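Local coordinates for NIF3-related protein (Bacillus cereus, PDB 2GX8) that is of unknown function but belongs to the Nif3 family, binds a pair of zinc ions and probably carries a regulatory domain, at residues V288-K302 / L350-V362. Residues are numbered along the deposited sequence; the frame is centred on the assembly and turned at random.
Sequences VKQSLDVKGARVVGK and LNIVDPGHNVEKV. With ZN (zinc ion), chain L; ZN (zinc ion), chain M.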
loop_
_atom_site.group_PDB
_atom_site.type_symbol
_atom_site.label_atom_id
_atom_site.label_comp_id
_atom_site.label_asym_id
_atom_site.label_seq_id
_atom_site.Cartn_x
_atom_site.Cartn_y
_atom_site.Cartn_z
ATOM N N VAL C 288 40.114 19.323 -3.533
ATOM C CA VAL C 288 39.349 18.264 -2.853
ATOM C C VAL C 288 40.192 17.014 -2.593
ATOM O O VAL C 288 40.060 16.401 -1.546
ATOM C CB VAL C 288 38.091 17.898 -3.617
ATOM C CG1 VAL C 288 37.470 16.576 -3.106
ATOM C CG2 VAL C 288 37.113 19.043 -3.501
ATOM N N LYS C 289 41.097 16.677 -3.513
ATOM C CA LYS C 289 41.917 15.455 -3.379
ATOM C C LYS C 289 42.954 15.538 -2.285
ATOM O O LYS C 289 43.119 14.610 -1.508
ATOM C CB LYS C 289 42.583 15.058 -4.714
ATOM C CG LYS C 289 41.592 14.809 -5.841
ATOM C CD LYS C 289 42.105 13.897 -6.944
ATOM C CE LYS C 289 43.203 14.517 -7.750
ATOM N NZ LYS C 289 43.781 13.531 -8.705
ATOM N N GLN C 290 43.653 16.662 -2.237
ATOM C CA GLN C 290 44.699 16.886 -1.260
ATOM C C GLN C 290 44.068 17.046 0.100
ATOM O O GLN C 290 44.493 16.447 1.091
ATOM C CB GLN C 290 45.525 18.130 -1.675
ATOM C CG GLN C 290 46.517 18.687 -0.649
ATOM C CD GLN C 290 45.882 19.688 0.342
ATOM O OE1 GLN C 290 46.324 19.806 1.488
ATOM N NE2 GLN C 290 44.842 20.403 -0.101
ATOM N N SER C 291 43.006 17.833 0.091
ATOM C CA SER C 291 42.253 18.263 1.241
ATOM C C SER C 291 41.541 17.108 1.938
ATOM O O SER C 291 41.545 17.017 3.168
ATOM C CB SER C 291 41.266 19.275 0.698
ATOM O OG SER C 291 40.659 20.038 1.677
ATOM N N LEU C 292 40.947 16.218 1.136
ATOM C CA LEU C 292 40.227 15.047 1.650
ATOM C C LEU C 292 40.995 13.726 1.546
ATOM O O LEU C 292 40.425 12.686 1.847
ATOM C CB LEU C 292 38.871 14.898 0.983
ATOM C CG LEU C 292 37.908 16.083 1.115
ATOM C CD1 LEU C 292 36.544 15.700 0.537
ATOM C CD2 LEU C 292 37.777 16.524 2.551
ATOM N N ASP C 293 42.266 13.783 1.124
ATOM C CA ASP C 293 43.179 12.637 1.067
ATOM C C ASP C 293 42.699 11.502 0.177
ATOM O O ASP C 293 42.584 10.355 0.615
ATOM C CB ASP C 293 43.505 12.132 2.491
ATOM C CG ASP C 293 44.660 11.100 2.529
ATOM O OD1 ASP C 293 45.419 10.966 1.541
ATOM O OD2 ASP C 293 44.821 10.431 3.579
ATOM N N VAL C 294 42.402 11.820 -1.077
ATOM C CA VAL C 294 42.014 10.799 -2.035
ATOM C C VAL C 294 42.906 10.827 -3.279
ATOM O O VAL C 294 43.406 11.889 -3.689
ATOM C CB VAL C 294 40.510 10.829 -2.398
ATOM C CG1 VAL C 294 39.667 10.462 -1.171
ATOM C CG2 VAL C 294 40.106 12.143 -2.951
ATOM N N LYS C 295 43.111 9.655 -3.872
ATOM C CA LYS C 295 43.949 9.567 -5.049
ATOM C C LYS C 295 43.241 10.002 -6.325
ATOM O O LYS C 295 43.859 10.554 -7.223
ATOM C CB LYS C 295 44.577 8.176 -5.133
ATOM C CG LYS C 295 45.376 7.819 -3.852
ATOM C CD LYS C 295 46.533 8.840 -3.574
ATOM C CE LYS C 295 47.138 8.723 -2.146
ATOM N NZ LYS C 295 46.141 9.014 -1.050
ATOM N N GLY C 296 41.940 9.792 -6.404
ATOM C CA GLY C 296 41.198 10.220 -7.582
ATOM C C GLY C 296 39.798 10.713 -7.284
ATOM O O GLY C 296 39.264 10.463 -6.216
ATOM N N ALA C 297 39.201 11.429 -8.232
ATOM C CA ALA C 297 37.812 11.898 -8.102
ATOM C C ALA C 297 37.166 11.925 -9.489
ATOM O O ALA C 297 37.867 11.813 -10.496
ATOM C CB ALA C 297 37.740 13.305 -7.446
ATOM N N ARG C 298 35.837 12.030 -9.539
ATOM C CA ARG C 298 35.110 12.220 -10.800
ATOM C C ARG C 298 34.543 13.629 -10.718
ATOM O O ARG C 298 34.098 14.070 -9.641
ATOM C CB ARG C 298 33.984 11.196 -10.976
ATOM C CG ARG C 298 34.480 9.780 -10.999
ATOM C CD ARG C 298 33.350 8.777 -11.204
ATOM N NE ARG C 298 32.445 8.791 -10.084
ATOM C CZ ARG C 298 31.216 8.295 -10.119
ATOM N NH1 ARG C 298 30.752 7.767 -11.248
ATOM N NH2 ARG C 298 30.437 8.355 -9.043
ATOM N N VAL C 299 34.562 14.335 -11.838
ATOM C CA VAL C 299 34.086 15.693 -11.896
ATOM C C VAL C 299 33.015 15.893 -12.971
ATOM O O VAL C 299 33.174 15.446 -14.103
ATOM C CB VAL C 299 35.261 16.661 -12.203
ATOM C CG1 VAL C 299 34.767 18.060 -12.347
ATOM C CG2 VAL C 299 36.308 16.610 -11.103
ATOM N N VAL C 300 31.944 16.592 -12.619
ATOM C CA VAL C 300 30.907 16.910 -13.579
ATOM C C VAL C 300 30.938 18.409 -13.836
ATOM O O VAL C 300 30.785 19.182 -12.911
ATOM C CB VAL C 300 29.501 16.555 -13.053
ATOM C CG1 VAL C 300 28.447 16.860 -14.116
ATOM C CG2 VAL C 300 29.437 15.108 -12.664
ATOM N N GLY C 301 31.151 18.813 -15.088
ATOM C CA GLY C 301 31.159 20.234 -15.461
ATOM C C GLY C 301 32.387 20.600 -16.259
ATOM O O GLY C 301 33.290 19.788 -16.409
ATOM N N LYS C 302 32.432 21.817 -16.778
ATOM C CA LYS C 302 33.599 22.274 -17.500
ATOM C C LYS C 302 34.694 22.678 -16.512
ATOM O O LYS C 302 34.522 23.618 -15.752
ATOM C CB LYS C 302 33.203 23.452 -18.392
ATOM C CG LYS C 302 32.148 23.039 -19.406
ATOM C CD LYS C 302 31.320 24.207 -19.926
ATOM C CE LYS C 302 30.145 23.649 -20.739
ATOM N NZ LYS C 302 28.999 24.587 -20.822
ATOM N N LEU C 350 24.925 22.876 -12.251
ATOM C CA LEU C 350 25.687 22.573 -11.043
ATOM C C LEU C 350 26.903 21.679 -11.305
ATOM O O LEU C 350 26.776 20.579 -11.865
ATOM C CB LEU C 350 24.778 21.873 -10.018
ATOM C CG LEU C 350 25.385 21.484 -8.675
ATOM C CD1 LEU C 350 25.655 22.709 -7.820
ATOM C CD2 LEU C 350 24.429 20.542 -7.951
ATOM N N ASN C 351 28.081 22.129 -10.883
ATOM C CA ASN C 351 29.268 21.326 -11.014
ATOM C C ASN C 351 29.316 20.344 -9.861
ATOM O O ASN C 351 28.680 20.564 -8.832
ATOM C CB ASN C 351 30.485 22.211 -10.988
ATOM C CG ASN C 351 30.530 23.147 -12.160
ATOM O OD1 ASN C 351 29.920 22.892 -13.207
ATOM N ND2 ASN C 351 31.268 24.214 -12.011
ATOM N N ILE C 352 30.065 19.263 -10.037
ATOM C CA ILE C 352 30.142 18.246 -9.022
ATOM C C ILE C 352 31.532 17.700 -8.954
ATOM O O ILE C 352 32.188 17.563 -9.968
ATOM C CB ILE C 352 29.194 17.050 -9.346
ATOM C CG1 ILE C 352 27.801 17.572 -9.725
ATOM C CG2 ILE C 352 29.178 16.007 -8.215
ATOM C CD1 ILE C 352 26.716 16.945 -9.004
ATOM N N VAL C 353 32.002 17.449 -7.742
ATOM C CA VAL C 353 33.229 16.709 -7.557
ATOM C C VAL C 353 32.829 15.543 -6.644
ATOM O O VAL C 353 32.261 15.770 -5.614
ATOM C CB VAL C 353 34.311 17.509 -6.882
ATOM C CG1 VAL C 353 35.492 16.618 -6.690
ATOM C CG2 VAL C 353 34.710 18.775 -7.762
ATOM N N ASP C 354 33.139 14.316 -7.038
ATOM C CA ASP C 354 32.777 13.104 -6.290
ATOM C C ASP C 354 34.088 12.486 -5.858
ATOM O O ASP C 354 34.728 11.774 -6.621
ATOM C CB ASP C 354 32.006 12.131 -7.192
ATOM C CG ASP C 354 31.548 10.869 -6.482
ATOM O OD1 ASP C 354 31.980 10.592 -5.346
ATOM O OD2 ASP C 354 30.706 10.128 -7.057
ATOM N N PRO C 355 34.481 12.737 -4.613
ATOM C CA PRO C 355 35.710 12.156 -4.116
ATOM C C PRO C 355 35.449 10.768 -3.531
ATOM O O PRO C 355 36.377 10.126 -3.074
ATOM C CB PRO C 355 36.108 13.122 -3.010
ATOM C CG PRO C 355 34.798 13.681 -2.487
ATOM C CD PRO C 355 33.782 13.541 -3.587
ATOM N N GLY C 356 34.198 10.300 -3.551
ATOM C CA GLY C 356 33.857 8.994 -3.016
ATOM C C GLY C 356 33.217 9.112 -1.648
ATOM O O GLY C 356 33.543 10.008 -0.854
ATOM N N HIS C 357 32.300 8.189 -1.371
ATOM C CA HIS C 357 31.573 8.112 -0.118
ATOM C C HIS C 357 32.565 7.962 1.062
ATOM O O HIS C 357 32.336 8.460 2.149
ATOM C CB HIS C 357 30.672 6.875 -0.197
ATOM C CG HIS C 357 29.588 6.806 0.827
ATOM N ND1 HIS C 357 28.301 6.424 0.507
ATOM C CD2 HIS C 357 29.595 7.015 2.166
ATOM C CE1 HIS C 357 27.561 6.396 1.600
ATOM N NE2 HIS C 357 28.320 6.773 2.620
ATOM N N ASN C 358 33.688 7.301 0.813
ATOM C CA ASN C 358 34.667 7.042 1.845
ATOM C C ASN C 358 35.330 8.269 2.442
ATOM O O ASN C 358 36.052 8.122 3.405
ATOM C CB ASN C 358 35.725 6.069 1.338
ATOM C CG ASN C 358 36.633 5.556 2.433
ATOM O OD1 ASN C 358 36.247 4.692 3.229
ATOM N ND2 ASN C 358 37.862 6.058 2.459
ATOM N N VAL C 359 35.093 9.468 1.905
ATOM C CA VAL C 359 35.689 10.661 2.501
ATOM C C VAL C 359 35.077 10.972 3.875
ATOM O O VAL C 359 35.567 11.829 4.595
ATOM C CB VAL C 359 35.659 11.913 1.565
ATOM C CG1 VAL C 359 36.304 11.583 0.237
ATOM C CG2 VAL C 359 34.249 12.428 1.354
ATOM N N GLU C 360 33.989 10.287 4.218
ATOM C CA GLU C 360 33.368 10.406 5.539
ATOM C C GLU C 360 34.238 9.814 6.630
ATOM O O GLU C 360 33.915 9.886 7.793
ATOM C CB GLU C 360 32.066 9.644 5.587
ATOM C CG GLU C 360 30.985 10.315 4.853
ATOM C CD GLU C 360 29.673 9.597 5.088
ATOM O OE1 GLU C 360 29.662 8.345 5.084
ATOM O OE2 GLU C 360 28.658 10.289 5.301
ATOM N N LYS C 361 35.333 9.194 6.230
ATOM C CA LYS C 361 36.288 8.617 7.144
ATOM C C LYS C 361 36.833 9.676 8.126
ATOM O O LYS C 361 37.404 9.324 9.154
ATOM C CB LYS C 361 37.421 8.004 6.317
ATOM C CG LYS C 361 38.233 9.051 5.560
ATOM C CD LYS C 361 39.376 8.417 4.834
ATOM C CE LYS C 361 40.273 9.448 4.144
ATOM N NZ LYS C 361 39.819 9.830 2.808
ATOM N N VAL C 362 36.645 10.970 7.817
ATOM C CA VAL C 362 37.148 12.083 8.676
ATOM C C VAL C 362 36.470 12.058 10.020
ATOM O O VAL C 362 36.911 12.636 10.991
ATOM C CB VAL C 362 36.858 13.448 8.059
ATOM C CG1 VAL C 362 37.761 13.679 6.885
ATOM C CG2 VAL C 362 35.370 13.554 7.669
HETATM ZN ZN ZN L . 27.569 7.060 4.603
HETATM ZN ZN ZN M . 27.132 9.626 6.675
HETATM O O HOH W 1 38.226 8.767 -4.280
HETATM O O HOH W 2 34.128 8.903 -7.621
HETATM O O HOH W 3 30.279 23.406 -16.109
#
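Arg298 to Val300 pair with Ile352 to Asp354 as antiparallel beta strands, their axes 4.6 Å apart at closest approach and 172° between their directions. Strand 331-335 lies parallel to 351-354 on its other side, and a strand of the second subunit pairs with 298-300, so this mixed sheet runs on across the interface. Pro355 and Gly356 lead from it into the 3-10 turn carrying zinc ligands of the Nif3 dimetal site. Four backbone bonds join Arg298 with Asp354 and Val300 with Ile352. On one face the Arg298 and Asp354 side chains run side by side in a salt bridge. Arg298 NH2 meets Asp354 OD2 at 2.7 Å, from above the carboxylate plane, the two flat groups turned 53° apart. With CG anti to N (chi1 -178°), Asp354 lies alongside Arg298, and its OD1 accepts from Gly356 N at 2.9 Å, an Asx turn. OD2 also accepts from Met337 N, and Phe394 of the second subunit makes a cation-pi contact with Arg298. Val300 and Ile352 share this face, CB against CB at 3.8 Å. On the other face Val353 CG1 touches Ala297 CB and Val288 CG1. Helix 281-292 covers the turn: Val288 CG1 lies 3.7 Å from Pro355 CB, and Leu292 CD1 reaches Pro355 CG and Val359 CB. The Val294 and Val359 side chains cross at about a right angle. His357 NE2 binds one zinc ion at 2.1 Å, and Glu360 bridges both, OE1 to that zinc and OE2 to the other; His92, His93 and Asp131 complete the sites. Lys361 bends at its last torsion, and its NZ donates to Leu292 O at 3.1 Å.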